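Local atomic coordinates of transcriptional regulator, LysR family (Vibrio cholerae, PDB entry 3SZP), a protein that activates virulence genes in Vibrio cholerae as a LysR-type transcription factor, probably binding DNA through its winged helix-turn-helix domain. Residues 175-180 with 252-257; 182-187 with 209-214. All coordinates share one frame; numbering follows the deposited sequence.

Contact 1: residues 175-180 with 252-257; sequences PQPTHA and QVLSDW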
ATOM      1  N   PRO A 175     -34.039 -29.595 -18.010  1.00 46.04           N
ATOM      2  CA  PRO A 175     -33.907 -30.802 -18.828  1.00 46.31           C
ATOM      3  C   PRO A 175     -32.496 -30.970 -19.379  1.00 46.40           C
ATOM      4  O   PRO A 175     -31.914 -30.031 -19.911  1.00 46.71           O
ATOM      5  CB  PRO A 175     -34.903 -30.562 -19.960  1.00 46.76           C
ATOM      6  CG  PRO A 175     -35.993 -29.755 -19.298  1.00 46.72           C
ATOM      7  CD  PRO A 175     -35.304 -28.884 -18.263  1.00 46.38           C
ATOM      8  N   GLN A 176     -31.963 -32.172 -19.205  1.00 46.19           N
ATOM      9  CA  GLN A 176     -30.670 -32.583 -19.731  1.00 46.15           C
ATOM     10  C   GLN A 176     -30.389 -31.999 -21.115  1.00 46.48           C
ATOM     11  O   GLN A 176     -31.257 -31.992 -21.984  1.00 46.68           O
ATOM     12  CB  GLN A 176     -30.673 -34.114 -19.824  1.00 45.96           C
ATOM     13  CG  GLN A 176     -29.323 -34.784 -19.737  1.00 45.68           C
ATOM     14  CD  GLN A 176     -29.453 -36.228 -19.285  1.00 45.52           C
ATOM     15  OE1 GLN A 176     -30.254 -36.532 -18.408  1.00 45.40           O
ATOM     16  NE2 GLN A 176     -28.678 -37.123 -19.887  1.00 45.62           N
ATOM     17  N   PRO A 177     -29.169 -31.499 -21.329  1.00 37.02           N
ATOM     18  CA  PRO A 177     -28.852 -31.117 -22.706  1.00 37.47           C
ATOM     19  C   PRO A 177     -28.558 -32.372 -23.513  1.00 37.56           C
ATOM     20  O   PRO A 177     -28.167 -33.377 -22.918  1.00 37.15           O
ATOM     21  CB  PRO A 177     -27.604 -30.238 -22.552  1.00 37.59           C
ATOM     22  CG  PRO A 177     -26.971 -30.696 -21.278  1.00 36.74           C
ATOM     23  CD  PRO A 177     -28.104 -31.128 -20.379  1.00 36.56           C
ATOM     24  N   THR A 178     -28.768 -32.330 -24.828  1.00 47.95           N
ATOM     25  CA  THR A 178     -28.507 -33.491 -25.674  1.00 48.30           C
ATOM     26  C   THR A 178     -27.321 -33.225 -26.580  1.00 49.22           C
ATOM     27  O   THR A 178     -26.796 -34.134 -27.222  1.00 49.56           O
ATOM     28  CB  THR A 178     -29.725 -33.852 -26.552  1.00 48.49           C
ATOM     29  OG1 THR A 178     -29.789 -32.960 -27.673  1.00 49.20           O
ATOM     30  CG2 THR A 178     -31.016 -33.750 -25.753  1.00 47.95           C
ATOM     31  N   HIS A 179     -26.909 -31.964 -26.629  1.00 31.86           N
ATOM     32  CA  HIS A 179     -25.742 -31.541 -27.396  1.00 33.01           C
ATOM     33  C   HIS A 179     -24.939 -30.571 -26.519  1.00 33.03           C
ATOM     34  O   HIS A 179     -25.516 -29.772 -25.770  1.00 32.43           O
ATOM     35  CB  HIS A 179     -26.194 -30.869 -28.690  1.00 33.89           C
ATOM     36  CG  HIS A 179     -25.096 -30.634 -29.682  1.00 34.95           C
ATOM     37  ND1 HIS A 179     -24.129 -29.667 -29.509  1.00 35.23           N
ATOM     38  CD2 HIS A 179     -24.841 -31.211 -30.880  1.00 35.50           C
ATOM     39  CE1 HIS A 179     -23.310 -29.675 -30.544  1.00 35.61           C
ATOM     40  NE2 HIS A 179     -23.723 -30.598 -31.394  1.00 35.88           N
ATOM     41  N   ALA A 180     -23.612 -30.661 -26.595  1.00 32.30           N
ATOM     42  CA  ALA A 180     -22.740 -29.829 -25.769  1.00 32.37           C
ATOM     43  C   ALA A 180     -22.961 -28.336 -26.017  1.00 32.73           C
ATOM     44  O   ALA A 180     -22.648 -27.503 -25.164  1.00 32.39           O
ATOM     45  CB  ALA A 180     -21.270 -30.198 -25.988  1.00 32.16           C
ATOM     46  N   GLN A 252     -24.274 -38.686 -14.701  1.00 34.57           N
ATOM     47  CA  GLN A 252     -23.539 -38.259 -15.876  1.00 34.76           C
ATOM     48  C   GLN A 252     -24.497 -37.729 -16.926  1.00 35.09           C
ATOM     49  O   GLN A 252     -25.565 -38.284 -17.137  1.00 35.48           O
ATOM     50  CB  GLN A 252     -22.709 -39.413 -16.449  1.00 35.16           C
ATOM     51  CG  GLN A 252     -21.833 -38.979 -17.618  1.00 34.83           C
ATOM     52  CD  GLN A 252     -20.903 -40.080 -18.106  1.00 35.11           C
ATOM     53  OE1 GLN A 252     -21.005 -41.225 -17.679  1.00 35.77           O
ATOM     54  NE2 GLN A 252     -20.003 -39.736 -19.019  1.00 34.70           N
ATOM     55  N   VAL A 253     -24.122 -36.640 -17.572  1.00 35.01           N
ATOM     56  CA  VAL A 253     -24.880 -36.149 -18.711  1.00 35.39           C
ATOM     57  C   VAL A 253     -23.964 -36.062 -19.922  1.00 35.19           C
ATOM     58  O   VAL A 253     -22.748 -36.103 -19.783  1.00 34.46           O
ATOM     59  CB  VAL A 253     -25.475 -34.759 -18.432  1.00 35.11           C
ATOM     60  CG1 VAL A 253     -26.540 -34.857 -17.344  1.00 34.63           C
ATOM     61  CG2 VAL A 253     -24.370 -33.768 -18.040  1.00 33.80           C
ATOM     62  N   LEU A 254     -24.548 -35.926 -21.107  1.00 30.76           N
ATOM     63  CA  LEU A 254     -23.771 -35.822 -22.338  1.00 31.05           C
ATOM     64  C   LEU A 254     -22.684 -36.881 -22.386  1.00 30.72           C
ATOM     65  O   LEU A 254     -21.520 -36.574 -22.666  1.00 30.34           O
ATOM     66  CB  LEU A 254     -23.156 -34.423 -22.476  1.00 30.99           C
ATOM     67  CG  LEU A 254     -24.163 -33.270 -22.652  1.00 31.93           C
ATOM     68  CD1 LEU A 254     -23.476 -31.922 -22.629  1.00 32.42           C
ATOM     69  CD2 LEU A 254     -24.976 -33.438 -23.937  1.00 33.11           C
ATOM     70  N   SER A 255     -23.060 -38.130 -22.129  1.00 38.17           N
ATOM     71  CA  SER A 255     -22.090 -39.216 -22.086  1.00 38.19           C
ATOM     72  C   SER A 255     -21.310 -39.438 -23.389  1.00 38.65           C
ATOM     73  O   SER A 255     -20.207 -39.989 -23.362  1.00 38.63           O
ATOM     74  CB  SER A 255     -22.758 -40.523 -21.633  1.00 38.75           C
ATOM     75  OG  SER A 255     -23.981 -40.734 -22.324  1.00 39.27           O
ATOM     76  N   ASP A 256     -21.864 -39.022 -24.525  1.00 40.68           N
ATOM     77  CA  ASP A 256     -21.160 -39.204 -25.804  1.00 41.37           C
ATOM     78  C   ASP A 256     -20.118 -38.093 -26.032  1.00 41.04           C
ATOM     79  O   ASP A 256     -19.352 -38.117 -26.990  1.00 41.49           O
ATOM     80  CB  ASP A 256     -22.156 -39.256 -26.973  1.00 42.44           C
ATOM     81  CG  ASP A 256     -21.497 -39.657 -28.296  1.00 43.27           C
ATOM     82  OD1 ASP A 256     -20.720 -40.637 -28.305  1.00 43.23           O
ATOM     83  OD2 ASP A 256     -21.750 -38.988 -29.327  1.00 44.09           O
ATOM     84  N   TRP A 257     -20.089 -37.119 -25.140  1.00 33.40           N
ATOM     85  CA  TRP A 257     -19.177 -35.990 -25.309  1.00 33.09           C
ATOM     86  C   TRP A 257     -18.025 -36.152 -24.353  1.00 31.74           C
ATOM     87  O   TRP A 257     -18.222 -36.138 -23.140  1.00 30.73           O
ATOM     88  CB  TRP A 257     -19.897 -34.683 -25.018  1.00 33.33           C
ATOM     89  CG  TRP A 257     -20.845 -34.310 -26.089  1.00 35.22           C
ATOM     90  CD1 TRP A 257     -22.145 -34.738 -26.230  1.00 35.83           C
ATOM     91  CD2 TRP A 257     -20.583 -33.444 -27.194  1.00 36.68           C
ATOM     92  NE1 TRP A 257     -22.701 -34.175 -27.352  1.00 37.44           N
ATOM     93  CE2 TRP A 257     -21.763 -33.371 -27.961  1.00 38.20           C
ATOM     94  CE3 TRP A 257     -19.465 -32.711 -27.610  1.00 36.50           C
ATOM     95  CZ2 TRP A 257     -21.854 -32.606 -29.118  1.00 39.59           C
ATOM     96  CZ3 TRP A 257     -19.558 -31.949 -28.751  1.00 37.92           C
ATOM     97  CH2 TRP A 257     -20.744 -31.904 -29.496  1.00 39.53           C
TER
HETATM   98  O   HOH W   1     -27.428 -35.639 -22.120  1.00 45.55           O
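Thr178 and Leu254 bring the two loops closest, with their CA atoms 6.2 Å apart, and no direct hydrogen bond joins the segments. A type I beta turn from Leu254 to Trp257 places both of these side chains against 175-180. The Leu254 methyls part ways. CD2 rests on the backbone, 3.4 Å from Pro177 O, while CD1 touches both Pro177 CG and Ala180 CA. Trp257 has two neighbours. The methyl of Ala180 sits over one face of the indole, a CH-pi contact with CB 3.5 Å from the centroid of the six-membered ring. His179 receives the indole edge: CZ2 of Trp257 stands above the centre of the imidazole, and the planes meet at 63° in a T-shaped pair. The imidazole is turned to this position with CG anti to the backbone N (chi1 -169°). Its nitrogens bond elsewhere, ND1 to Glu181 N and NE2 to Glu205. At the outer end, the extended Gln176 runs alongside Val253 in the opposite sense, with CG 3.7 Å from Val253 CG1. A water bridges the loops here. It accepts from Gln176 NE2 and from Leu254 N, the latter at 3.1 Å. The chemistry is therefore mainly apolar and aromatic packing, and a water links the Gln176 amide to the Leu254 backbone N.

Contact 2: residues 182-187 with 209-214; sequences ELHQHQ and NSDRGR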
ATOM      1  N   GLU A 182     -25.662 -26.856 -26.055  1.00 44.64           N
ATOM      2  CA  GLU A 182     -26.719 -26.434 -25.144  1.00 43.49           C
ATOM      3  C   GLU A 182     -26.213 -26.050 -23.748  1.00 42.83           C
ATOM      4  O   GLU A 182     -26.952 -25.467 -22.963  1.00 42.04           O
ATOM      5  CB  GLU A 182     -27.789 -27.521 -25.033  1.00 42.87           C
ATOM      6  CG  GLU A 182     -28.480 -27.852 -26.351  1.00 43.32           C
ATOM      7  CD  GLU A 182     -29.498 -28.967 -26.220  1.00 42.78           C
ATOM      8  OE1 GLU A 182     -29.219 -29.971 -25.530  1.00 42.38           O
ATOM      9  OE2 GLU A 182     -30.592 -28.841 -26.817  1.00 42.74           O
ATOM     10  N   LEU A 183     -24.963 -26.385 -23.434  1.00 31.24           N
ATOM     11  CA  LEU A 183     -24.390 -26.013 -22.128  1.00 30.55           C
ATOM     12  C   LEU A 183     -24.489 -24.510 -21.855  1.00 30.18           C
ATOM     13  O   LEU A 183     -24.525 -24.093 -20.691  1.00 29.42           O
ATOM     14  CB  LEU A 183     -22.937 -26.498 -21.977  1.00 30.83           C
ATOM     15  CG  LEU A 183     -22.760 -28.016 -21.845  1.00 30.19           C
ATOM     16  CD1 LEU A 183     -21.308 -28.426 -22.069  1.00 29.46           C
ATOM     17  CD2 LEU A 183     -23.318 -28.565 -20.515  1.00 28.21           C
ATOM     18  N   HIS A 184     -24.555 -23.708 -22.920  1.00 46.57           N
ATOM     19  CA  HIS A 184     -24.673 -22.251 -22.786  1.00 45.14           C
ATOM     20  C   HIS A 184     -25.985 -21.828 -22.128  1.00 44.46           C
ATOM     21  O   HIS A 184     -26.086 -20.732 -21.575  1.00 43.21           O
ATOM     22  CB  HIS A 184     -24.509 -21.546 -24.137  1.00 44.63           C
ATOM     23  CG  HIS A 184     -23.118 -21.623 -24.688  1.00 44.70           C
ATOM     24  ND1 HIS A 184     -22.033 -21.043 -24.061  1.00 43.55           N
ATOM     25  CD2 HIS A 184     -22.630 -22.216 -25.806  1.00 45.51           C
ATOM     26  CE1 HIS A 184     -20.940 -21.276 -24.766  1.00 43.46           C
ATOM     27  NE2 HIS A 184     -21.275 -21.983 -25.833  1.00 44.71           N
ATOM     28  N   GLN A 185     -26.979 -22.709 -22.187  1.00 51.14           N
ATOM     29  CA  GLN A 185     -28.290 -22.447 -21.601  1.00 50.62           C
ATOM     30  C   GLN A 185     -28.364 -22.897 -20.144  1.00 50.73           C
ATOM     31  O   GLN A 185     -29.316 -22.586 -19.446  1.00 50.21           O
ATOM     32  CB  GLN A 185     -29.386 -23.159 -22.406  1.00 50.94           C
ATOM     33  CG  GLN A 185     -29.910 -22.378 -23.602  1.00 50.64           C
ATOM     34  CD  GLN A 185     -28.799 -21.890 -24.508  1.00 50.85           C
ATOM     35  OE1 GLN A 185     -28.174 -22.680 -25.230  1.00 51.91           O
ATOM     36  NE2 GLN A 185     -28.531 -20.582 -24.468  1.00 49.76           N
ATOM     37  N   HIS A 186     -27.353 -23.630 -19.691  1.00 29.82           N
ATOM     38  CA  HIS A 186     -27.384 -24.242 -18.367  1.00 29.02           C
ATOM     39  C   HIS A 186     -26.527 -23.520 -17.348  1.00 28.02           C
ATOM     40  O   HIS A 186     -25.681 -22.707 -17.717  1.00 27.96           O
ATOM     41  CB  HIS A 186     -26.936 -25.695 -18.459  1.00 29.11           C
ATOM     42  CG  HIS A 186     -28.020 -26.608 -18.905  1.00 29.61           C
ATOM     43  ND1 HIS A 186     -28.864 -27.237 -18.018  1.00 29.15           N
ATOM     44  CD2 HIS A 186     -28.423 -26.976 -20.145  1.00 30.33           C
ATOM     45  CE1 HIS A 186     -29.738 -27.962 -18.692  1.00 29.68           C
ATOM     46  NE2 HIS A 186     -29.489 -27.823 -19.983  1.00 30.36           N
ATOM     47  N   GLN A 187     -26.750 -23.841 -16.070  1.00 35.00           N
ATOM     48  CA  GLN A 187     -25.914 -23.339 -14.978  1.00 33.57           C
ATOM     49  C   GLN A 187     -24.645 -24.174 -14.891  1.00 33.23           C
ATOM     50  O   GLN A 187     -24.701 -25.366 -14.600  1.00 32.41           O
ATOM     51  CB  GLN A 187     -26.661 -23.390 -13.646  1.00 32.20           C
ATOM     52  CG  GLN A 187     -27.851 -22.460 -13.602  1.00 32.22           C
ATOM     53  CD  GLN A 187     -27.546 -21.137 -14.298  1.00 32.46           C
ATOM     54  OE1 GLN A 187     -26.762 -20.328 -13.802  1.00 31.67           O
ATOM     55  NE2 GLN A 187     -28.157 -20.923 -15.480  1.00 33.37           N
ATOM     56  N   ASN A 209     -16.482 -24.670 -24.402  1.00 30.75           N
ATOM     57  CA  ASN A 209     -17.260 -23.820 -23.515  1.00 31.19           C
ATOM     58  C   ASN A 209     -16.349 -23.076 -22.553  1.00 29.14           C
ATOM     59  O   ASN A 209     -15.676 -23.675 -21.693  1.00 28.27           O
ATOM     60  CB  ASN A 209     -18.317 -24.612 -22.736  1.00 32.98           C
ATOM     61  CG  ASN A 209     -19.229 -23.705 -21.916  1.00 33.80           C
ATOM     62  OD1 ASN A 209     -18.786 -23.062 -20.960  1.00 32.16           O
ATOM     63  ND2 ASN A 209     -20.504 -23.648 -22.289  1.00 35.77           N
ATOM     64  N   SER A 210     -16.337 -21.758 -22.697  1.00 36.48           N
ATOM     65  CA  SER A 210     -15.588 -20.927 -21.788  1.00 35.19           C
ATOM     66  C   SER A 210     -16.504 -19.946 -21.050  1.00 35.65           C
ATOM     67  O   SER A 210     -16.069 -18.863 -20.696  1.00 35.02           O
ATOM     68  CB  SER A 210     -14.482 -20.195 -22.545  1.00 34.08           C
ATOM     69  OG  SER A 210     -15.022 -19.392 -23.573  1.00 34.32           O
ATOM     70  N   ASP A 211     -17.768 -20.319 -20.824  1.00 32.03           N
ATOM     71  CA  ASP A 211     -18.643 -19.534 -19.953  1.00 32.07           C
ATOM     72  C   ASP A 211     -17.997 -19.466 -18.585  1.00 31.54           C
ATOM     73  O   ASP A 211     -17.364 -20.438 -18.145  1.00 31.81           O
ATOM     74  CB  ASP A 211     -20.020 -20.175 -19.784  1.00 33.62           C
ATOM     75  CG  ASP A 211     -20.735 -20.396 -21.090  1.00 34.56           C
ATOM     76  OD1 ASP A 211     -20.341 -19.774 -22.091  1.00 33.80           O
ATOM     77  OD2 ASP A 211     -21.699 -21.194 -21.111  1.00 36.02           O
ATOM     78  N   ARG A 212     -18.168 -18.340 -17.901  1.00 58.44           N
ATOM     79  CA  ARG A 212     -17.585 -18.139 -16.577  1.00 58.43           C
ATOM     80  C   ARG A 212     -18.167 -19.072 -15.525  1.00 59.03           C
ATOM     81  O   ARG A 212     -17.466 -19.492 -14.598  1.00 59.37           O
ATOM     82  CB  ARG A 212     -17.786 -16.694 -16.133  1.00 58.01           C
ATOM     83  CG  ARG A 212     -16.885 -15.732 -16.858  1.00 58.17           C
ATOM     84  CD  ARG A 212     -15.442 -16.110 -16.609  1.00 56.24           C
ATOM     85  NE  ARG A 212     -14.848 -15.292 -15.556  1.00 57.30           N
ATOM     86  CZ  ARG A 212     -13.646 -15.514 -15.036  1.00 58.61           C
ATOM     87  NH1 ARG A 212     -12.920 -16.542 -15.468  1.00 59.29           N
ATOM     88  NH2 ARG A 212     -13.170 -14.715 -14.083  1.00 59.34           N
ATOM     89  N   GLY A 213     -19.454 -19.379 -15.660  1.00 32.58           N
ATOM     90  CA  GLY A 213     -20.096 -20.269 -14.714  1.00 33.14           C
ATOM     91  C   GLY A 213     -20.805 -19.556 -13.582  1.00 32.35           C
ATOM     92  O   GLY A 213     -20.404 -18.468 -13.132  1.00 31.73           O
ATOM     93  N   ARG A 214     -21.892 -20.170 -13.137  1.00 27.07           N
ATOM     94  CA  ARG A 214     -22.587 -19.751 -11.935  1.00 26.22           C
ATOM     95  C   ARG A 214     -21.629 -19.770 -10.745  1.00 26.13           C
ATOM     96  O   ARG A 214     -21.718 -18.933  -9.855  1.00 25.72           O
ATOM     97  CB  ARG A 214     -23.734 -20.713 -11.666  1.00 26.14           C
ATOM     98  CG  ARG A 214     -24.590 -20.330 -10.480  1.00 25.32           C
ATOM     99  CD  ARG A 214     -25.579 -21.435 -10.195  1.00 25.26           C
ATOM    100  NE  ARG A 214     -26.634 -20.987  -9.302  1.00 24.70           N
ATOM    101  CZ  ARG A 214     -27.784 -21.628  -9.136  1.00 24.71           C
ATOM    102  NH1 ARG A 214     -28.001 -22.750  -9.811  1.00 25.18           N
ATOM    103  NH2 ARG A 214     -28.705 -21.140  -8.311  1.00 24.40           N
TER
HETATM  104  O   HOH W   2     -23.316 -21.287 -19.233  1.00 30.09           O
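His184 lies against Asn209 and Asp211, and each meets a different part of its ring. The ND2 end of the Asn209 amide lies over one imidazole face, near its rim. This ND2 is 3.5 Å from His184 CE1, with the amide and ring planes only 22° apart. Asp211 turns its carboxylate 52° from the imidazole plane. Its OD1 meets the ring edge near the plane, while OD2 sits off the plane on the side of Asn209. Both oxygens reach one nitrogen. His184 ND1 lies 2.9 Å from Asp211 OD1 and 3.0 Å from OD2, and both hydrogen bonds are weak because both are strongly bent. CG of His184 is anti to the carbonyl carbon, which carries the ring across to the other loop.

Asn209 and Asp211 also hold each other. Asn209 OD1 accepts at 2.9 Å from Asp211 N, two residues on, which makes an Asx turn; the donor sits above the carbonyl plane. Asn209 ND2 returns a weak bond to Asp211 OD2. Lys190 adds a second donor to Asn209 OD1.

Further along, Gln187 is bent at chi2 and meets the extended side chain of Arg214 obliquely. Its OE1 lies 3.7 Å from Arg214 CB, and the amide and guanidinium planes are 80° apart. The guanidinium is held beyond this contact, by Leu231 O and by Met114 O of the second subunit.

An Asx turn thus shapes the connection between strands 206-209 and 215-217 in the LysR substrate-binding domain, which has the periplasmic-binding-protein-like fold of the family.

The centres of contacts 1 and 2 are about 13 Å apart, and both lie in the LysR substrate-binding domain. Along the chain the order is 175-180, 182-187, 209-214 and 252-257, so both segments of contact 2 fall, in sequence, between those of contact 1. Segments 175-180 and 182-187 belong to one connection, from helix 168-173 to strand 188-191. The contacts touch directly: Leu254 CD1 packs on Leu183 CD2, and Glu182 OE1 accepts from the backbone N of Thr178 and His179. This connection therefore meets the loop after strand 251-252 in contact 1 and, in contact 2, the loop that reaches the second subunit.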